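PDB 2GP4: 6-phosphogluconate dehydratase from Shewanella oneidensis, which catalyses the dehydration of 6-phosphogluconate to 2-keto-3-deoxy-6-phosphogluconate, the first step peculiar to the Entner-Doudoroff pathway, and is seen here without its iron-sulfur cluster. Local coordinates for residues D487-V492 with G521-L526. Sequence-based numbering, arbitrary orientation.
Sequences DRDCVV and GFKVAL
Cys490, Val491 and Val492 pair in parallel with Val524, Ala525 and Leu526, and three backbone hydrogen bonds join the two strands. Cys490 N gives to Lys523 O, Ala525 N to Cys490 O at 3.3 Å, and Val492 N to Ala525 O at 2.9 Å. Just ahead of the strands a side chain extends the pattern: Asp489 OD1 takes the amide N of Lys523 at 2.9 Å in a nearly straight bond (174°), met from above the carboxylate plane. With chi1 at -62°, the Asp489 carboxylate swings to the side of its backbone N, within range of that amide.

One face of the Phe522 ring lies mainly against the backbone of Asp487 and Arg488. Arg488 N sits 3.6 Å above its centre, the carbonyl carbon of Asp487 covers the same face nearer the rim, and Asp489 OD1 lies at its edge. Apolar contacts alternate across the sheet: Val491 CG2 faces Ala525 CB on one side, while Val492 CB meets Leu526 CD1 (3.9 Å) on the other.

Helix 511-519 packs on that second face through Leu514 and ends in a Schellman motif at Gly521, completing a beta-alpha-beta crossover. Strands 463-471 and 541-546 flank the pair within the mixed sheet.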
loop_
_atom_site.group_PDB
_atom_site.type_symbol
_atom_site.label_atom_id
_atom_site.label_comp_id
_atom_site.label_asym_id
_atom_site.label_seq_id
_atom_site.Cartn_x
_atom_site.Cartn_y
_atom_site.Cartn_z
ATOM N N ASP A 487 -31.577 -7.914 -9.410
ATOM C CA ASP A 487 -32.554 -6.976 -8.859
ATOM C C ASP A 487 -33.222 -7.548 -7.607
ATOM O O ASP A 487 -34.455 -7.602 -7.505
ATOM C CB ASP A 487 -33.606 -6.609 -9.917
ATOM C CG ASP A 487 -33.038 -5.761 -11.051
ATOM O OD1 ASP A 487 -31.891 -5.262 -10.944
ATOM O OD2 ASP A 487 -33.758 -5.592 -12.063
ATOM N N ARG A 488 -32.388 -7.981 -6.664
ATOM C CA ARG A 488 -32.815 -8.536 -5.378
ATOM C C ARG A 488 -31.635 -8.530 -4.410
ATOM O O ARG A 488 -30.498 -8.289 -4.817
ATOM C CB ARG A 488 -33.391 -9.955 -5.530
ATOM C CG ARG A 488 -32.709 -10.857 -6.556
ATOM C CD ARG A 488 -31.489 -11.545 -5.988
ATOM N NE ARG A 488 -30.833 -12.411 -6.966
ATOM C CZ ARG A 488 -30.962 -13.735 -7.014
ATOM N NH1 ARG A 488 -31.736 -14.373 -6.143
ATOM N NH2 ARG A 488 -30.312 -14.424 -7.941
ATOM N N ASP A 489 -31.906 -8.771 -3.131
ATOM C CA ASP A 489 -30.838 -8.952 -2.156
ATOM C C ASP A 489 -29.975 -10.133 -2.595
ATOM O O ASP A 489 -30.501 -11.207 -2.902
ATOM C CB ASP A 489 -31.411 -9.214 -0.760
ATOM C CG ASP A 489 -32.256 -8.061 -0.234
ATOM O OD1 ASP A 489 -32.412 -7.036 -0.930
ATOM O OD2 ASP A 489 -32.776 -8.190 0.889
ATOM N N CYS A 490 -28.661 -9.928 -2.645
ATOM C CA CYS A 490 -27.729 -10.977 -3.063
ATOM C C CYS A 490 -26.290 -10.645 -2.673
ATOM O O CYS A 490 -25.937 -9.480 -2.496
ATOM C CB CYS A 490 -27.813 -11.211 -4.578
ATOM S SG CYS A 490 -27.544 -9.721 -5.566
ATOM N N VAL A 491 -25.467 -11.676 -2.530
ATOM C CA VAL A 491 -24.029 -11.482 -2.429
ATOM C C VAL A 491 -23.409 -11.958 -3.740
ATOM O O VAL A 491 -23.468 -13.143 -4.064
ATOM C CB VAL A 491 -23.424 -12.222 -1.203
ATOM C CG1 VAL A 491 -21.904 -12.058 -1.159
ATOM C CG2 VAL A 491 -24.049 -11.717 0.091
ATOM N N VAL A 492 -22.856 -11.025 -4.510
ATOM C CA VAL A 492 -22.181 -11.357 -5.769
ATOM C C VAL A 492 -20.770 -11.906 -5.494
ATOM O O VAL A 492 -19.889 -11.190 -4.994
ATOM C CB VAL A 492 -22.116 -10.142 -6.722
ATOM C CG1 VAL A 492 -21.366 -10.492 -8.009
ATOM C CG2 VAL A 492 -23.519 -9.636 -7.046
ATOM N N GLY A 521 -32.292 0.212 -3.271
ATOM C CA GLY A 521 -32.813 -0.290 -1.999
ATOM C C GLY A 521 -32.551 -1.758 -1.703
ATOM O O GLY A 521 -32.947 -2.252 -0.649
ATOM N N PHE A 522 -31.888 -2.461 -2.620
ATOM C CA PHE A 522 -31.522 -3.856 -2.381
ATOM C C PHE A 522 -30.335 -3.967 -1.430
ATOM O O PHE A 522 -29.524 -3.042 -1.322
ATOM C CB PHE A 522 -31.228 -4.585 -3.693
ATOM C CG PHE A 522 -32.394 -4.624 -4.636
ATOM C CD1 PHE A 522 -33.558 -5.312 -4.296
ATOM C CD2 PHE A 522 -32.333 -3.973 -5.861
ATOM C CE1 PHE A 522 -34.646 -5.348 -5.162
ATOM C CE2 PHE A 522 -33.410 -4.000 -6.737
ATOM C CZ PHE A 522 -34.573 -4.689 -6.386
ATOM N N LYS A 523 -30.250 -5.095 -0.731
ATOM C CA LYS A 523 -29.151 -5.348 0.197
ATOM C C LYS A 523 -28.123 -6.227 -0.496
ATOM O O LYS A 523 -28.353 -7.412 -0.724
ATOM C CB LYS A 523 -29.662 -5.988 1.495
ATOM C CG LYS A 523 -30.667 -5.125 2.260
ATOM C CD LYS A 523 -30.873 -5.605 3.695
ATOM C CE LYS A 523 -29.867 -4.967 4.679
ATOM N NZ LYS A 523 -28.439 -5.398 4.490
ATOM N N VAL A 524 -26.992 -5.634 -0.848
ATOM C CA VAL A 524 -26.021 -6.311 -1.700
ATOM C C VAL A 524 -24.604 -6.236 -1.152
ATOM O O VAL A 524 -24.246 -5.278 -0.471
ATOM C CB VAL A 524 -26.048 -5.760 -3.151
ATOM C CG1 VAL A 524 -27.346 -6.137 -3.832
ATOM C CG2 VAL A 524 -25.837 -4.243 -3.175
ATOM N N ALA A 525 -23.805 -7.253 -1.462
ATOM C CA ALA A 525 -22.397 -7.278 -1.074
ATOM C C ALA A 525 -21.549 -8.000 -2.105
ATOM O O ALA A 525 -22.061 -8.795 -2.899
ATOM C CB ALA A 525 -22.222 -7.910 0.291
ATOM N N LEU A 526 -20.254 -7.691 -2.094
ATOM C CA LEU A 526 -19.273 -8.337 -2.946
ATOM C C LEU A 526 -18.400 -9.267 -2.132
ATOM O O LEU A 526 -18.029 -8.951 -1.008
ATOM C CB LEU A 526 -18.359 -7.306 -3.605
ATOM C CG LEU A 526 -18.671 -6.694 -4.969
ATOM C CD1 LEU A 526 -19.167 -7.747 -5.960
ATOM C CD2 LEU A 526 -19.649 -5.562 -4.829
#